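Local coordinates for protein xylulose kinase (Bifidobacterium adolescentis ATCC 15703, PDB 3I8B) that probably phosphorylates D-xylulose with ATP to give D-xylulose 5-phosphate, as a member of the FGGY family of carbohydrate kinases, at residues G60-D63 against D64-A67; E156-K159 against K160-A163; D215-A218 against M219-A223. All blocks are in the same frame, centred on the assembly; numbering follows the deposited sequence.

Contact 1 (G60-D63 against D64-A67); sequences GGLD and DVSA
L62 and V65 close a type I beta turn that leads the chain from helix 46-58 into strand 65-72, the strand between 6-12 and 267-273 in the N-terminal FGGY sheet. The backbone part is a single hydrogen bond, V65 N to L62 O at 3.1 Å, with an N-H...O angle of 148°. G60, with positive phi, is the C-prime residue of the Schellman motif that ends the helix, and G61 alone separates this helix stop from L62, where the turn starts. The apolar part lies on one side of the turn: L62 and V65 point the same way, side by side, and run into the sheet, where L62 meets A8, V19 and V21 and V65 meets A8 and V21. The polar part is carried by D64. Its chi1 of 55° sets the carboxylate between its own backbone N and carbonyl carbon, and OD1 makes a salt bridge to R31, whose NH2 also donates to G61 O; one guanidinium thus ties the residue before the turn to one of its corners. With CG2 anti to the V65 carbonyl carbon, that methyl stands 4.0 Å from L62 CB and 4.1 Å from L62 CD2.

Contact 2 (E156-K159 against K160-A163); sequences ENVK and KIAA
V158 and I161 meet where helix 155-158 runs out into a type I beta turn, and here the contact is tight. I161 N donates to V158 O at 3.3 Å, while I161 CG1 lies only 3.0 Å from V158 O, so this methylene abuts the oxygen that the isoleucine's own amide holds. Chi1 of -61° puts CG1 anti to the I161 carbonyl carbon and turned back to the helix end; from there CD1 reaches V158 CG2 at 3.8 Å, the two side chains crossing at a slant. Cut back to an alanine here, the I161 side chain would lose CG1 and CD1, which is likely to leave a gap beside V158 CG2 and less cover on V158 O. K160 N completes the tight part, bonding N157 O at 3.1 Å. The solvent side is looser: the exposed, extended K160 chain runs alongside E156 O, its CG at 3.3 Å, with the E156 carboxylate and K159 NZ well away from it. V158 O also accepts from H233 NE2 of helix 227-236. V158 itself packs against V150 and A151 of helix 143-153 and against A224 and E225 of helix 214-225, while the chain beyond I161 enters strand 163-165 through a classic beta bulge, A162 and A163 both facing L80.

Contact 3 (D215-A218 against M219-A223); sequences DLIA and MVLEA
I217 and L221, one turn apart on helix 214-225, lie side by side and point the same way, with I217 CG2 3.9 Å from L221 CD1. With the I217 chi1 at -64°, CG1 takes the place opposite the carbonyl carbon and CG2 falls beside that carbon, facing the next turn. A second pair, L216 and M219 (a selenomethionine), is arranged alike: the M219 chain leaves extended and bends at chi3 (-63°), carrying CE back to 4.1 Å from L216 CD2. V220 adds a third touch, its CG2 lying 3.2 Å from I217 O. The backbone holds these side chains in step. L221 N donates to I217 O at 3.1 Å in the carbonyl plane, and V220 N reaches the same oxygen at 2.9 Å from above that plane. M219 N bonds D215 O at 3.0 Å, and weak bonds run from L221 N and E222 N to A218 O. Farther out, helix 227-236 meets L221 through A230 and H233 and A218 through A234, helix 143-153 meets V220 through L144, V147 and A148, and L105 of helix 99-110 touches both M219 and V220. The chemistry is thus mainly aliphatic: V220 and L221 are buried against neighbouring helices and I217 against Y204 and L239 of loops, whereas D215 is exposed and paired through OD2 with R213 in a salt bridge. The doubled acceptance by I217 O mixes an i to i+3 bond with the alpha-helical i to i+4 pattern.

Overall arrangement
From the N terminus, contact 1 comes first, joining helix 46-58 to strand 65-72 at the sheet of the N-terminal FGGY domain. Contact 2 follows where helix 155-158 gives way to strand 163-165, and contact 3 lies within helix 214-225. Contacts 1 and 2 each close a turn; contact 3 closes no loop, lying within one helix. Along the chain they run in series, and none nests in or crosses another. Contact 1 stands apart, its centre about 36 Å from that of contact 2 and about 42 Å from that of contact 3. Contacts 2 and 3 lie about 13 Å apart between centres and touch where V158 CG2 packs 3.5 Å from L221 CD2, joining the end of one helix to the side of the other.

Contact 1 (G60-D63 against D64-A67)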
loop_
_atom_site.group_PDB
_atom_site.type_symbol
_atom_site.label_atom_id
_atom_site.label_comp_id
_atom_site.label_asym_id
_atom_site.label_seq_id
_atom_site.Cartn_x
_atom_site.Cartn_y
_atom_site.Cartn_z
ATOM N N GLY A 60 -4.450 -19.001 -19.989
ATOM C CA GLY A 60 -4.240 -20.372 -20.434
ATOM C C GLY A 60 -4.221 -21.409 -19.322
ATOM O O GLY A 60 -3.664 -22.499 -19.482
ATOM N N GLY A 61 -4.837 -21.086 -18.188
ATOM C CA GLY A 61 -4.869 -22.024 -17.079
ATOM C C GLY A 61 -3.547 -22.066 -16.347
ATOM O O GLY A 61 -2.579 -21.420 -16.760
ATOM N N LEU A 62 -3.517 -22.833 -15.257
ATOM C CA LEU A 62 -2.360 -22.927 -14.383
ATOM C C LEU A 62 -1.969 -24.393 -14.119
ATOM O O LEU A 62 -1.328 -24.699 -13.113
ATOM C CB LEU A 62 -2.668 -22.244 -13.048
ATOM C CG LEU A 62 -3.246 -20.828 -13.086
ATOM C CD1 LEU A 62 -3.663 -20.351 -11.699
ATOM C CD2 LEU A 62 -2.231 -19.885 -13.703
ATOM N N ASP A 63 -2.363 -25.294 -15.010
ATOM C CA ASP A 63 -2.104 -26.719 -14.814
ATOM C C ASP A 63 -0.602 -27.014 -14.785
ATOM O O ASP A 63 -0.180 -28.013 -14.211
ATOM C CB ASP A 63 -2.722 -27.552 -15.932
ATOM C CG ASP A 63 -4.230 -27.526 -15.931
ATOM O OD1 ASP A 63 -4.858 -27.168 -14.900
ATOM O OD2 ASP A 63 -4.790 -27.894 -16.986
ATOM N N ASP A 64 0.189 -26.151 -15.418
ATOM C CA ASP A 64 1.635 -26.345 -15.485
ATOM C C ASP A 64 2.406 -25.449 -14.515
ATOM O O ASP A 64 3.605 -25.216 -14.692
ATOM C CB ASP A 64 2.137 -26.115 -16.915
ATOM C CG ASP A 64 1.729 -24.746 -17.477
ATOM O OD1 ASP A 64 1.017 -23.983 -16.786
ATOM O OD2 ASP A 64 2.113 -24.438 -18.628
ATOM N N VAL A 65 1.723 -24.959 -13.483
ATOM C CA VAL A 65 2.330 -24.001 -12.570
ATOM C C VAL A 65 2.693 -24.647 -11.226
ATOM O O VAL A 65 1.880 -25.363 -10.637
ATOM C CB VAL A 65 1.412 -22.764 -12.388
ATOM C CG1 VAL A 65 1.949 -21.837 -11.328
ATOM C CG2 VAL A 65 1.253 -22.035 -13.732
ATOM N N SER A 66 3.916 -24.369 -10.758
ATOM C CA SER A 66 4.521 -24.997 -9.575
ATOM C C SER A 66 4.414 -24.199 -8.262
ATOM O O SER A 66 4.544 -24.756 -7.171
ATOM C CB SER A 66 5.994 -25.295 -9.862
ATOM O OG SER A 66 6.118 -26.334 -10.817
ATOM N N ALA A 67 4.196 -22.893 -8.363
ATOM C CA ALA A 67 3.947 -22.075 -7.174
ATOM C C ALA A 67 3.198 -20.827 -7.598
ATOM O O ALA A 67 3.347 -20.374 -8.728
ATOM C CB ALA A 67 5.250 -21.707 -6.484
#

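Contact 2 (E156-K159 against K160-A163)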
loop_
_atom_site.group_PDB
_atom_site.type_symbol
_atom_site.label_atom_id
_atom_site.label_comp_id
_atom_site.label_asym_id
_atom_site.label_seq_id
_atom_site.Cartn_x
_atom_site.Cartn_y
_atom_site.Cartn_z
ATOM N N GLU A 156 -25.787 -7.089 14.192
ATOM C CA GLU A 156 -26.121 -8.489 13.897
ATOM C C GLU A 156 -25.039 -9.169 13.064
ATOM O O GLU A 156 -24.768 -10.361 13.236
ATOM C CB GLU A 156 -27.467 -8.611 13.171
ATOM C CG GLU A 156 -28.660 -8.157 13.992
ATOM C CD GLU A 156 -28.561 -6.696 14.399
ATOM O OE1 GLU A 156 -28.247 -5.836 13.529
ATOM O OE2 GLU A 156 -28.798 -6.413 15.598
ATOM N N ASN A 157 -24.442 -8.401 12.157
ATOM C CA ASN A 157 -23.345 -8.873 11.309
ATOM C C ASN A 157 -22.032 -9.015 12.065
ATOM O O ASN A 157 -21.277 -9.961 11.837
ATOM C CB ASN A 157 -23.123 -7.893 10.141
ATOM C CG ASN A 157 -24.127 -8.073 9.020
ATOM O OD1 ASN A 157 -24.224 -7.237 8.101
ATOM N ND2 ASN A 157 -24.861 -9.173 9.068
ATOM N N VAL A 158 -21.725 -8.060 12.935
ATOM C CA VAL A 158 -20.441 -8.103 13.610
ATOM C C VAL A 158 -20.367 -9.318 14.527
ATOM O O VAL A 158 -19.309 -9.939 14.660
ATOM C CB VAL A 158 -20.087 -6.802 14.343
ATOM C CG1 VAL A 158 -20.494 -6.876 15.845
ATOM C CG2 VAL A 158 -18.594 -6.545 14.212
ATOM N N LYS A 159 -21.513 -9.688 15.096
ATOM C CA LYS A 159 -21.601 -10.820 16.015
ATOM C C LYS A 159 -21.459 -12.175 15.318
ATOM O O LYS A 159 -21.205 -13.181 15.983
ATOM C CB LYS A 159 -22.917 -10.780 16.800
ATOM C CG LYS A 159 -22.982 -9.678 17.864
ATOM C CD LYS A 159 -24.328 -9.720 18.589
ATOM C CE LYS A 159 -24.570 -8.448 19.398
ATOM N NZ LYS A 159 -25.993 -8.337 19.830
ATOM N N LYS A 160 -21.624 -12.211 13.995
ATOM C CA LYS A 160 -21.450 -13.467 13.234
ATOM C C LYS A 160 -19.991 -13.731 12.826
ATOM O O LYS A 160 -19.668 -14.796 12.300
ATOM C CB LYS A 160 -22.312 -13.461 11.962
ATOM C CG LYS A 160 -23.817 -13.328 12.181
ATOM C CD LYS A 160 -24.553 -13.475 10.846
ATOM C CE LYS A 160 -25.971 -12.936 10.926
ATOM N NZ LYS A 160 -26.753 -13.205 9.681
ATOM N N ILE A 161 -19.129 -12.743 13.007
ATOM C CA ILE A 161 -17.746 -12.870 12.563
ATOM C C ILE A 161 -17.090 -14.104 13.183
ATOM O O ILE A 161 -17.025 -14.216 14.404
ATOM C CB ILE A 161 -16.929 -11.617 12.922
ATOM C CG1 ILE A 161 -17.521 -10.390 12.231
ATOM C CG2 ILE A 161 -15.464 -11.783 12.493
ATOM C CD1 ILE A 161 -16.650 -9.159 12.288
ATOM N N ALA A 162 -16.640 -15.037 12.342
ATOM C CA ALA A 162 -15.800 -16.147 12.789
ATOM C C ALA A 162 -14.344 -15.973 12.331
ATOM O O ALA A 162 -13.422 -16.550 12.911
ATOM C CB ALA A 162 -16.367 -17.475 12.317
ATOM N N ALA A 163 -14.139 -15.185 11.279
ATOM C CA ALA A 163 -12.795 -14.909 10.781
ATOM C C ALA A 163 -12.736 -13.544 10.095
ATOM O O ALA A 163 -13.701 -13.103 9.484
ATOM C CB ALA A 163 -12.313 -16.033 9.810
#

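Contact 3 (D215-A218 against M219-A223)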
loop_
_atom_site.group_PDB
_atom_site.type_symbol
_atom_site.label_atom_id
_atom_site.label_comp_id
_atom_site.label_asym_id
_atom_site.label_seq_id
_atom_site.Cartn_x
_atom_site.Cartn_y
_atom_site.Cartn_z
ATOM N N ASP A 215 -6.828 -7.378 21.658
ATOM C CA ASP A 215 -7.437 -6.370 22.529
ATOM C C ASP A 215 -7.943 -5.142 21.755
ATOM O O ASP A 215 -8.916 -4.502 22.158
ATOM C CB ASP A 215 -6.460 -5.930 23.634
ATOM C CG ASP A 215 -5.149 -5.383 23.080
ATOM O OD1 ASP A 215 -4.544 -6.026 22.190
ATOM O OD2 ASP A 215 -4.707 -4.313 23.552
ATOM N N LEU A 216 -7.269 -4.800 20.662
ATOM C CA LEU A 216 -7.687 -3.663 19.852
ATOM C C LEU A 216 -8.926 -4.045 19.046
ATOM O O LEU A 216 -9.751 -3.191 18.717
ATOM C CB LEU A 216 -6.550 -3.173 18.947
ATOM C CG LEU A 216 -5.316 -2.740 19.743
ATOM C CD1 LEU A 216 -4.141 -2.418 18.820
ATOM C CD2 LEU A 216 -5.647 -1.548 20.622
ATOM N N ILE A 217 -9.062 -5.330 18.739
ATOM C CA ILE A 217 -10.283 -5.820 18.099
ATOM C C ILE A 217 -11.450 -5.796 19.103
ATOM O O ILE A 217 -12.497 -5.226 18.819
ATOM C CB ILE A 217 -10.106 -7.237 17.500
ATOM C CG1 ILE A 217 -9.067 -7.209 16.364
ATOM C CG2 ILE A 217 -11.441 -7.762 17.004
ATOM C CD1 ILE A 217 -8.665 -8.597 15.831
ATOM N N ALA A 218 -11.252 -6.388 20.279
ATOM C CA ALA A 218 -12.247 -6.309 21.350
ATOM C C ALA A 218 -12.697 -4.866 21.543
ATOM O O ALA A 218 -13.872 -4.588 21.775
ATOM C CB ALA A 218 -11.678 -6.867 22.674
HETATM N N MSE A 219 -11.747 -3.947 21.450
HETATM C CA MSE A 219 -12.029 -2.540 21.711
HETATM C C MSE A 219 -13.141 -2.016 20.814
HETATM O O MSE A 219 -13.968 -1.208 21.251
HETATM C CB MSE A 219 -10.762 -1.705 21.545
HETATM C CG MSE A 219 -11.000 -0.218 21.337
HETATM SE SE MSE A 219 -9.288 0.735 21.104
HETATM C CE MSE A 219 -8.468 0.379 22.849
ATOM N N VAL A 220 -13.170 -2.470 19.561
ATOM C CA VAL A 220 -14.202 -2.000 18.629
ATOM C C VAL A 220 -15.479 -2.840 18.649
ATOM O O VAL A 220 -16.538 -2.365 18.239
ATOM C CB VAL A 220 -13.668 -1.846 17.179
ATOM C CG1 VAL A 220 -12.360 -1.063 17.189
ATOM C CG2 VAL A 220 -13.491 -3.216 16.499
ATOM N N LEU A 221 -15.375 -4.082 19.122
ATOM C CA LEU A 221 -16.534 -4.966 19.250
ATOM C C LEU A 221 -17.406 -4.586 20.453
ATOM O O LEU A 221 -18.585 -4.942 20.525
ATOM C CB LEU A 221 -16.087 -6.425 19.392
ATOM C CG LEU A 221 -15.441 -7.048 18.148
ATOM C CD1 LEU A 221 -15.006 -8.496 18.386
ATOM C CD2 LEU A 221 -16.368 -6.944 16.912
ATOM N N GLU A 222 -16.804 -3.876 21.397
ATOM C CA GLU A 222 -17.474 -3.523 22.647
ATOM C C GLU A 222 -18.794 -2.810 22.403
ATOM O O GLU A 222 -19.769 -3.047 23.121
ATOM C CB GLU A 222 -16.544 -2.651 23.499
ATOM C CG GLU A 222 -17.019 -2.324 24.905
ATOM C CD GLU A 222 -15.843 -2.002 25.818
ATOM O OE1 GLU A 222 -15.027 -2.914 26.105
ATOM O OE2 GLU A 222 -15.714 -0.839 26.222
ATOM N N ALA A 223 -18.820 -1.956 21.379
ATOM C CA ALA A 223 -20.007 -1.183 21.038
ATOM C C ALA A 223 -21.216 -2.064 20.778
ATOM O O ALA A 223 -22.341 -1.692 21.114
ATOM C CB ALA A 223 -19.745 -0.297 19.824
#